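Local coordinates for protein probable zinc protease PqqL (Escherichia coli, PDB 6OFS) that probably acts as a zinc-dependent metalloendopeptidase of the M16 family in the periplasm, at residues Asn502-Ile507 with Ile677-Val682; Asn543-Gly548 with Asn609-Leu614; Ser524-Leu529 with Ser706-Gly711; Pro731-Ser736 with Phe799-Glu804. All blocks are in the same frame, centred on the assembly; numbering follows the deposited sequence.

Contact 1: Asn502-Ile507 with Ile677-Val682; sequences NGARVI and ITFVIV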
# COMPACT_ATOMS: atom_id res chain seq x y z
N ASN A 502 13.46 -4.51 -29.45
CA ASN A 502 13.57 -5.08 -28.11
C ASN A 502 13.33 -6.61 -28.10
O ASN A 502 13.43 -7.25 -27.05
CB ASN A 502 12.64 -4.34 -27.12
CG ASN A 502 11.15 -4.55 -27.32
OD1 ASN A 502 10.68 -5.00 -28.38
ND2 ASN A 502 10.38 -4.25 -26.29
N GLY A 503 13.02 -7.15 -29.28
CA GLY A 503 12.79 -8.57 -29.51
C GLY A 503 11.35 -9.03 -29.38
O GLY A 503 11.08 -10.22 -29.55
N ALA A 504 10.42 -8.11 -29.06
CA ALA A 504 9.02 -8.45 -28.92
C ALA A 504 8.36 -8.70 -30.27
O ALA A 504 8.78 -8.13 -31.28
CB ALA A 504 8.27 -7.36 -28.16
N ARG A 505 7.34 -9.57 -30.29
CA ARG A 505 6.61 -9.84 -31.53
C ARG A 505 5.21 -9.23 -31.43
O ARG A 505 4.63 -9.18 -30.35
CB ARG A 505 6.55 -11.34 -31.84
CG ARG A 505 6.32 -11.65 -33.30
CD ARG A 505 6.04 -13.12 -33.47
NE ARG A 505 5.69 -13.48 -34.85
CZ ARG A 505 5.25 -14.68 -35.21
NH1 ARG A 505 4.97 -14.93 -36.49
NH2 ARG A 505 5.10 -15.64 -34.31
N VAL A 506 4.70 -8.71 -32.55
CA VAL A 506 3.39 -8.09 -32.67
C VAL A 506 2.63 -8.79 -33.82
O VAL A 506 3.12 -8.82 -34.94
CB VAL A 506 3.52 -6.55 -32.95
CG1 VAL A 506 2.17 -5.91 -33.23
CG2 VAL A 506 4.25 -5.82 -31.83
N ILE A 507 1.44 -9.31 -33.54
CA ILE A 507 0.58 -9.90 -34.56
C ILE A 507 -0.58 -8.93 -34.81
O ILE A 507 -1.32 -8.62 -33.87
CB ILE A 507 0.08 -11.34 -34.22
CG1 ILE A 507 1.22 -12.29 -33.75
CG2 ILE A 507 -0.73 -11.94 -35.40
CD1 ILE A 507 2.35 -12.59 -34.80
N ILE A 677 7.57 -12.20 -25.37
CA ILE A 677 6.22 -11.67 -25.53
C ILE A 677 5.80 -11.55 -26.98
O ILE A 677 6.56 -11.08 -27.82
CB ILE A 677 6.01 -10.33 -24.76
CG1 ILE A 677 6.59 -10.39 -23.32
CG2 ILE A 677 4.53 -9.89 -24.77
CD1 ILE A 677 6.86 -9.01 -22.63
N THR A 678 4.54 -11.94 -27.24
CA THR A 678 3.83 -11.80 -28.51
C THR A 678 2.55 -10.99 -28.23
O THR A 678 1.67 -11.44 -27.49
CB THR A 678 3.60 -13.16 -29.19
OG1 THR A 678 4.80 -13.94 -29.10
CG2 THR A 678 3.23 -13.00 -30.64
N PHE A 679 2.48 -9.77 -28.77
CA PHE A 679 1.32 -8.89 -28.63
C PHE A 679 0.38 -9.13 -29.78
O PHE A 679 0.76 -8.92 -30.93
CB PHE A 679 1.73 -7.41 -28.62
CG PHE A 679 2.60 -7.01 -27.46
CD1 PHE A 679 2.04 -6.56 -26.27
CD2 PHE A 679 3.99 -7.07 -27.56
CE1 PHE A 679 2.85 -6.18 -25.20
CE2 PHE A 679 4.80 -6.69 -26.49
CZ PHE A 679 4.22 -6.25 -25.31
N VAL A 680 -0.85 -9.58 -29.50
CA VAL A 680 -1.89 -9.80 -30.51
C VAL A 680 -2.84 -8.58 -30.52
O VAL A 680 -3.56 -8.36 -29.57
CB VAL A 680 -2.62 -11.17 -30.32
CG1 VAL A 680 -3.80 -11.30 -31.29
CG2 VAL A 680 -1.65 -12.34 -30.49
N ILE A 681 -2.77 -7.77 -31.58
CA ILE A 681 -3.60 -6.57 -31.72
C ILE A 681 -4.67 -6.79 -32.79
O ILE A 681 -4.34 -7.01 -33.96
CB ILE A 681 -2.75 -5.27 -31.92
CG1 ILE A 681 -1.64 -5.14 -30.84
CG2 ILE A 681 -3.64 -4.01 -31.96
CD1 ILE A 681 -0.48 -4.29 -31.23
N VAL A 682 -5.95 -6.82 -32.37
CA VAL A 682 -7.10 -7.08 -33.25
C VAL A 682 -8.09 -5.91 -33.24
O VAL A 682 -8.58 -5.52 -32.17
CB VAL A 682 -7.77 -8.45 -32.94
CG1 VAL A 682 -9.00 -8.69 -33.82
CG2 VAL A 682 -6.77 -9.60 -33.12
O HOH W 1 5.48 -15.50 -31.22
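Arg505 and Ile507 bond their backbones to the odd-numbered residues of the strand 677-682. Arg505 N donates to Ile677 O and Arg505 O accepts from Phe679 N (2.7 Å); Ile507 N then donates to Phe679 O (2.7 Å) and Ile507 O accepts from Ile681 N. Strands 505-509 and 677-682 are thus parallel neighbours in a seven-stranded mixed sheet, with 495-500 on the other side of 505-509. The tightly packed side is the face that carries Val506 and Phe679. Phe679 CE2 meets Ala504 CB at 3.9 Å, the methyl lying at the ring edge and in its plane, while Ile677 CG2 sits over one ring face, displaced toward the rim. Further along, Val506 CG1 touches Ile681 CD1 at 3.7 Å. Helix 591-602 packs against Phe679 and Ile681 here. The other face starts out looser and wetter. Arg505 and Thr678 run side by side, both partly exposed. With its methyl anti to the backbone N (chi1 -43°), Thr678 lays CG2 against Ile507 CG1 (3.8 Å) and Arg505 CB (3.9 Å). A water 2.7 Å from Thr678 OG1 accepts from Arg505 NH2 (3.1 Å), bridging the two side chains. Ser497 bonds the arginine's NE, and Ile507 CD1 lies over one face of its guanidinium. Beyond, Ile507 and Val680 return this face to buried hydrocarbon. The chemistry is divided: backbone bonds fix the register, apolar side chains pack the Val506/Phe679 face and the Ile507/Val680 end of the other, and the arginine's N-H groups go to a hydroxyl and a water, neutral partners, at the partly exposed end.

Contact 2: Asn543-Gly548 with Asn609-Leu614; sequences NKAVSG and NIWASL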
# COMPACT_ATOMS: atom_id res chain seq x y z
N ASN A 543 -0.74 -13.12 -9.76
CA ASN A 543 -1.16 -12.40 -10.94
C ASN A 543 -2.54 -11.75 -10.79
O ASN A 543 -2.72 -10.61 -11.23
CB ASN A 543 -1.07 -13.30 -12.16
CG ASN A 543 -1.54 -12.67 -13.44
OD1 ASN A 543 -2.66 -12.90 -13.90
ND2 ASN A 543 -0.68 -11.86 -14.04
N LYS A 544 -3.52 -12.45 -10.16
CA LYS A 544 -4.85 -11.87 -9.93
C LYS A 544 -4.73 -10.70 -8.96
O LYS A 544 -5.30 -9.63 -9.20
CB LYS A 544 -5.87 -12.90 -9.41
CG LYS A 544 -6.41 -13.85 -10.49
CD LYS A 544 -7.50 -13.21 -11.36
CE LYS A 544 -7.12 -13.12 -12.82
NZ LYS A 544 -7.90 -12.08 -13.54
N ALA A 545 -3.91 -10.87 -7.92
CA ALA A 545 -3.62 -9.85 -6.93
C ALA A 545 -2.98 -8.60 -7.59
O ALA A 545 -3.48 -7.49 -7.37
CB ALA A 545 -2.72 -10.40 -5.84
N VAL A 546 -1.93 -8.79 -8.42
CA VAL A 546 -1.26 -7.69 -9.10
C VAL A 546 -2.20 -6.98 -10.08
O VAL A 546 -2.20 -5.75 -10.15
CB VAL A 546 0.09 -8.10 -9.74
CG1 VAL A 546 0.75 -6.94 -10.47
CG2 VAL A 546 1.05 -8.66 -8.69
N SER A 547 -3.06 -7.74 -10.79
CA SER A 547 -4.00 -7.16 -11.76
C SER A 547 -5.22 -6.48 -11.13
O SER A 547 -5.94 -5.75 -11.82
CB SER A 547 -4.41 -8.18 -12.81
OG SER A 547 -3.28 -8.57 -13.57
N GLY A 548 -5.42 -6.67 -9.83
CA GLY A 548 -6.50 -6.03 -9.09
C GLY A 548 -6.00 -4.88 -8.26
O GLY A 548 -6.65 -4.48 -7.29
N ASN A 609 -4.06 -5.96 0.93
CA ASN A 609 -5.34 -6.50 1.39
C ASN A 609 -5.87 -7.61 0.48
O ASN A 609 -6.37 -8.62 0.98
CB ASN A 609 -6.38 -5.40 1.58
CG ASN A 609 -5.98 -4.35 2.60
OD1 ASN A 609 -5.17 -3.45 2.32
ND2 ASN A 609 -6.55 -4.45 3.79
N ILE A 610 -5.76 -7.42 -0.86
CA ILE A 610 -6.20 -8.43 -1.85
C ILE A 610 -5.33 -9.71 -1.73
O ILE A 610 -5.87 -10.82 -1.82
CB ILE A 610 -6.33 -7.86 -3.30
CG1 ILE A 610 -7.30 -8.70 -4.15
CG2 ILE A 610 -4.96 -7.69 -4.00
CD1 ILE A 610 -7.72 -8.09 -5.58
N TRP A 611 -4.01 -9.55 -1.45
CA TRP A 611 -3.11 -10.69 -1.29
C TRP A 611 -3.35 -11.44 0.02
O TRP A 611 -3.23 -12.66 0.05
CB TRP A 611 -1.64 -10.26 -1.45
CG TRP A 611 -0.66 -11.37 -1.19
CD1 TRP A 611 0.19 -11.47 -0.13
CD2 TRP A 611 -0.49 -12.58 -1.95
NE1 TRP A 611 0.91 -12.65 -0.20
CE2 TRP A 611 0.50 -13.35 -1.31
CE3 TRP A 611 -1.09 -13.09 -3.12
CZ2 TRP A 611 0.92 -14.59 -1.80
CZ3 TRP A 611 -0.67 -14.31 -3.61
CH2 TRP A 611 0.33 -15.05 -2.96
N ALA A 612 -3.69 -10.71 1.09
CA ALA A 612 -3.97 -11.29 2.41
C ALA A 612 -5.22 -12.17 2.33
O ALA A 612 -5.23 -13.27 2.88
CB ALA A 612 -4.14 -10.19 3.45
N SER A 613 -6.25 -11.69 1.60
CA SER A 613 -7.52 -12.39 1.34
C SER A 613 -7.26 -13.67 0.55
O SER A 613 -7.72 -14.73 0.97
CB SER A 613 -8.49 -11.49 0.59
OG SER A 613 -8.62 -10.24 1.24
N LEU A 614 -6.47 -13.59 -0.54
CA LEU A 614 -6.09 -14.77 -1.33
C LEU A 614 -5.27 -15.79 -0.53
O LEU A 614 -5.39 -16.99 -0.77
CB LEU A 614 -5.38 -14.40 -2.64
CG LEU A 614 -6.21 -13.65 -3.69
CD1 LEU A 614 -5.33 -13.01 -4.73
CD2 LEU A 614 -7.21 -14.54 -4.33
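Ile610 comes down onto Ala545 and the end of helix 539-547. Its CB points toward the other helix and splits into two branches. The short one, CG2, lies between the backbone N and the carbonyl carbon, where it touches Ala545 O at 3.7 Å and Ala545 CB at 4.0 Å. The long one leaves with CG1 anti to the backbone N (chi1 -157°) and carries CD1 to Gly548 O, 4.1 Å away. Gly548 lets it in by lacking a side chain: a CB there would run into Ile610 CD1. Ala545 CB has two more neighbours on the facing helix, Leu614 CD1 at 3.9 Å and Trp611 CE3 at 4.2 Å, so one methyl is gathered among three larger side chains. The contact is wholly apolar between side chains. The two short segments run nearly antiparallel, at 154°, with axes 9.2 Å apart. Trp611 reaches on to helix 660-668, touching Ala660 and Ala663, while its NE1 bonds Phe658 O; Leu541, earlier in helix 539-547, meets both Trp611 and Leu614, and on another side of that helix Val546 packs on Leu664 and on Arg600 of helix 591-602.

Contact 3: Ser524-Leu529 with Ser706-Gly711; sequences SNKGDL and SPLAAG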
# COMPACT_ATOMS: atom_id res chain seq x y z
N SER A 524 2.75 -14.15 -23.11
CA SER A 524 4.09 -14.49 -22.62
C SER A 524 4.27 -16.00 -22.75
O SER A 524 3.30 -16.73 -22.55
CB SER A 524 4.24 -14.06 -21.16
OG SER A 524 5.46 -14.50 -20.60
N ASN A 525 5.49 -16.47 -23.07
CA ASN A 525 5.77 -17.90 -23.15
C ASN A 525 6.18 -18.48 -21.76
O ASN A 525 6.65 -19.62 -21.66
CB ASN A 525 6.79 -18.21 -24.25
CG ASN A 525 8.19 -17.66 -24.05
OD1 ASN A 525 8.71 -17.59 -22.93
ND2 ASN A 525 8.85 -17.31 -25.14
N LYS A 526 6.01 -17.69 -20.70
CA LYS A 526 6.32 -18.12 -19.34
C LYS A 526 5.01 -18.27 -18.57
O LYS A 526 4.17 -17.37 -18.59
CB LYS A 526 7.28 -17.13 -18.64
CG LYS A 526 8.71 -17.65 -18.51
CD LYS A 526 9.55 -17.47 -19.76
CE LYS A 526 10.96 -17.94 -19.56
NZ LYS A 526 11.75 -17.83 -20.82
N GLY A 527 4.83 -19.44 -17.94
CA GLY A 527 3.63 -19.77 -17.18
C GLY A 527 3.92 -20.16 -15.75
O GLY A 527 4.95 -19.76 -15.21
N ASP A 528 3.03 -20.94 -15.11
CA ASP A 528 3.27 -21.31 -13.71
C ASP A 528 4.21 -22.52 -13.57
O ASP A 528 4.68 -22.81 -12.45
CB ASP A 528 1.96 -21.46 -12.88
CG ASP A 528 0.96 -22.55 -13.23
OD1 ASP A 528 1.36 -23.56 -13.85
OD2 ASP A 528 -0.24 -22.42 -12.83
N LEU A 529 4.56 -23.18 -14.71
CA LEU A 529 5.47 -24.32 -14.74
C LEU A 529 6.94 -23.90 -14.82
O LEU A 529 7.83 -24.76 -14.93
CB LEU A 529 5.10 -25.32 -15.84
CG LEU A 529 3.75 -26.01 -15.68
CD1 LEU A 529 3.37 -26.79 -16.93
CD2 LEU A 529 3.69 -26.88 -14.41
N SER A 706 15.74 -11.96 -14.91
CA SER A 706 14.92 -13.00 -14.30
C SER A 706 15.56 -14.37 -14.53
O SER A 706 15.99 -14.65 -15.65
CB SER A 706 13.49 -12.98 -14.86
OG SER A 706 13.42 -13.54 -16.16
N PRO A 707 15.61 -15.24 -13.49
CA PRO A 707 16.23 -16.57 -13.67
C PRO A 707 15.35 -17.60 -14.37
O PRO A 707 15.82 -18.72 -14.64
CB PRO A 707 16.57 -16.99 -12.24
CG PRO A 707 15.50 -16.34 -11.41
CD PRO A 707 15.15 -15.05 -12.10
N LEU A 708 14.07 -17.24 -14.67
CA LEU A 708 13.05 -18.09 -15.30
C LEU A 708 13.50 -18.74 -16.59
O LEU A 708 13.77 -18.04 -17.57
CB LEU A 708 11.73 -17.33 -15.57
CG LEU A 708 10.83 -16.87 -14.40
CD1 LEU A 708 9.40 -16.74 -14.87
CD2 LEU A 708 10.88 -17.82 -13.21
N ALA A 709 13.57 -20.08 -16.60
CA ALA A 709 13.89 -20.85 -17.79
C ALA A 709 12.54 -21.24 -18.42
O ALA A 709 11.49 -21.00 -17.80
CB ALA A 709 14.68 -22.10 -17.43
N ALA A 710 12.53 -21.81 -19.65
CA ALA A 710 11.27 -22.25 -20.26
C ALA A 710 10.63 -23.30 -19.35
O ALA A 710 11.34 -24.08 -18.70
CB ALA A 710 11.52 -22.83 -21.64
N GLY A 711 9.30 -23.25 -19.25
CA GLY A 711 8.53 -24.16 -18.42
C GLY A 711 8.88 -25.63 -18.58
O GLY A 711 9.14 -26.11 -19.70
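An ST turn at the end of strand 517-524, in which Ser524 OG takes the N-H of Lys526 (3.2 Å), leads into a surface crossing of two loops where Lys526 meets Leu708. The lysine and leucine side chains slide past one another in opposite directions. Lys526 CG meets Leu708 CD1 at 3.8 Å, and after a bend at chi2 (82°) the chain straightens, bringing CE alongside two carbonyls: Leu708 O at 3.4 Å and Ala709 O at 3.6 Å. These are contacts of the methylene. The ammonium goes elsewhere, to a salt bridge with Asp676, whose other carboxylate oxygen is bonded by Asn525 ND2. With an alanine here, Asp676 would probably lose its charged mate and Leu708 the aliphatic chain lying along it. At the far end backbone meets backbone: Leu529 O lies 3.6 Å from Gly711 CA. Ser530 OG binds Ala709 O, adding a polar tie to the crossing. Loop 524-529 leads toward helix 539-547, and loop 706-711 leads from helix 687-697 to strand 721-728; the contact sets the long connection to the later five-stranded sheet against the loop that leaves an interior strand of the seven-stranded one.

Contact 4: Pro731-Ser736 with Phe799-Glu804; sequences PVAQVS and FTCQPE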
# COMPACT_ATOMS: atom_id res chain seq x y z
N PRO A 731 -24.06 -41.93 -1.53
CA PRO A 731 -24.13 -43.24 -2.20
C PRO A 731 -23.87 -43.18 -3.70
O PRO A 731 -24.55 -43.84 -4.49
CB PRO A 731 -25.53 -43.75 -1.84
CG PRO A 731 -26.32 -42.51 -1.47
CD PRO A 731 -25.40 -41.32 -1.43
N VAL A 732 -22.88 -42.36 -4.09
CA VAL A 732 -22.47 -42.19 -5.47
C VAL A 732 -21.01 -42.60 -5.61
O VAL A 732 -20.13 -42.06 -4.93
CB VAL A 732 -22.68 -40.74 -6.01
CG1 VAL A 732 -22.43 -40.68 -7.51
CG2 VAL A 732 -24.08 -40.20 -5.68
N ALA A 733 -20.76 -43.57 -6.51
CA ALA A 733 -19.41 -44.01 -6.85
C ALA A 733 -18.95 -43.10 -7.99
O ALA A 733 -19.68 -42.91 -8.96
CB ALA A 733 -19.43 -45.46 -7.31
N GLN A 734 -17.76 -42.52 -7.85
CA GLN A 734 -17.17 -41.65 -8.87
C GLN A 734 -15.94 -42.39 -9.43
O GLN A 734 -15.02 -42.70 -8.68
CB GLN A 734 -16.81 -40.28 -8.26
CG GLN A 734 -16.55 -39.16 -9.27
CD GLN A 734 -16.31 -37.81 -8.61
OE1 GLN A 734 -17.16 -37.28 -7.87
NE2 GLN A 734 -15.15 -37.21 -8.89
N VAL A 735 -15.96 -42.72 -10.73
CA VAL A 735 -14.87 -43.44 -11.42
C VAL A 735 -14.16 -42.55 -12.45
O VAL A 735 -14.82 -41.97 -13.31
CB VAL A 735 -15.34 -44.79 -12.05
CG1 VAL A 735 -14.22 -45.48 -12.82
CG2 VAL A 735 -15.90 -45.73 -10.99
N SER A 736 -12.83 -42.50 -12.38
CA SER A 736 -12.00 -41.76 -13.33
C SER A 736 -10.91 -42.67 -13.91
O SER A 736 -10.20 -43.35 -13.16
CB SER A 736 -11.36 -40.54 -12.66
OG SER A 736 -12.36 -39.67 -12.16
N PHE A 799 -17.14 -41.16 -14.99
CA PHE A 799 -18.54 -41.52 -14.78
C PHE A 799 -18.86 -41.63 -13.31
O PHE A 799 -17.96 -41.85 -12.49
CB PHE A 799 -19.00 -42.77 -15.59
CG PHE A 799 -18.42 -44.11 -15.20
CD1 PHE A 799 -19.06 -44.92 -14.26
CD2 PHE A 799 -17.27 -44.59 -15.82
CE1 PHE A 799 -18.52 -46.16 -13.90
CE2 PHE A 799 -16.74 -45.84 -15.47
CZ PHE A 799 -17.36 -46.61 -14.51
N THR A 800 -20.13 -41.40 -12.96
CA THR A 800 -20.66 -41.54 -11.61
C THR A 800 -21.77 -42.56 -11.75
O THR A 800 -22.55 -42.50 -12.71
CB THR A 800 -21.15 -40.22 -11.00
OG1 THR A 800 -22.12 -39.63 -11.86
CG2 THR A 800 -20.02 -39.23 -10.72
N CYS A 801 -21.82 -43.52 -10.83
CA CYS A 801 -22.80 -44.61 -10.89
C CYS A 801 -23.16 -45.07 -9.48
O CYS A 801 -22.65 -44.52 -8.49
CB CYS A 801 -22.21 -45.76 -11.69
SG CYS A 801 -20.77 -46.54 -10.90
N GLN A 802 -23.97 -46.14 -9.40
CA GLN A 802 -24.34 -46.82 -8.17
C GLN A 802 -23.10 -47.64 -7.76
O GLN A 802 -22.50 -48.27 -8.64
CB GLN A 802 -25.54 -47.75 -8.42
CG GLN A 802 -26.32 -48.12 -7.17
CD GLN A 802 -27.23 -49.31 -7.38
OE1 GLN A 802 -27.74 -49.58 -8.48
NE2 GLN A 802 -27.47 -50.05 -6.30
N PRO A 803 -22.68 -47.63 -6.47
CA PRO A 803 -21.44 -48.36 -6.08
C PRO A 803 -21.32 -49.82 -6.55
O PRO A 803 -20.25 -50.22 -7.00
CB PRO A 803 -21.43 -48.25 -4.56
CG PRO A 803 -22.22 -47.04 -4.26
CD PRO A 803 -23.27 -46.92 -5.32
N GLU A 804 -22.42 -50.58 -6.48
CA GLU A 804 -22.51 -52.00 -6.87
C GLU A 804 -22.22 -52.26 -8.36
O GLU A 804 -21.96 -53.40 -8.74
CB GLU A 804 -23.90 -52.55 -6.51
CG GLU A 804 -24.19 -52.62 -5.01
CD GLU A 804 -24.48 -51.31 -4.31
OE1 GLU A 804 -24.13 -51.19 -3.11
OE2 GLU A 804 -25.05 -50.40 -4.95
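The Phe799 ring lies with one face against Val735, CB standing 3.8 Å from the ring centroid and 18° off its normal, a CH-pi contact displaced toward the rim. Val735 CG1 lies 3.7 Å from Phe799 CZ, on the CE2-CZ side, while Val735 CG2 approaches CZ and CE1. Phe799 reaches this place because CG stands between its own backbone N and carbonyl carbon (chi1 68°), which swings the ring over the neighbouring strand. Substituting an alanine would probably strip Val735 of this aromatic cover and open a gap beneath helix 806-823. Behind the side chains the backbones are antiparallel. Val735 and Phe799 form a hydrogen-bonded pair, with Val735 N to Phe799 O at 2.8 Å and a return bond from Phe799 N; Ala733 and Cys801 form another, with Ala733 N to Cys801 O at 2.9 Å and Cys801 N answering. Between them Gln734 and Thr800 are a non-hydrogen-bonded pair, their side chains on the other face, where Gln734 CG runs beside Thr800 CG2 at 3.8 Å. Thr800 OG1 is bonded to Ser779. Just past Cys801, Pro803 CA lies 3.7 Å from Ala733 CB, and Pro803 CD comes 3.4 Å from Pro731 O. In the five-stranded sheet, strand 733-742 lies between 792-801 and 896-904, and strand 792-801 is followed by 779-787 at the border. Helix 806-823 packs on the face of Val735, Phe799 and Cys801 through His806 and Leu809.

All four contacts belong to the second half of the chain, away from the zinc that His54 and His58 hold in the first. Contacts 1 and 3 are neighbours, with centres 17 Å apart and nearest atoms about 5 Å apart; their segments alternate along the chain, and strand 517-524 links them, lying beside 677-682 in the sheet and running into the loop of contact 3. Contact 2 lies between the segments of both in sequence, its centre 21 Å from that of contact 3 and 27 Å from that of contact 1. Contact 4 comes later, in another sheet, 39 Å from contact 3 and 48 Å from contact 1, centre to centre.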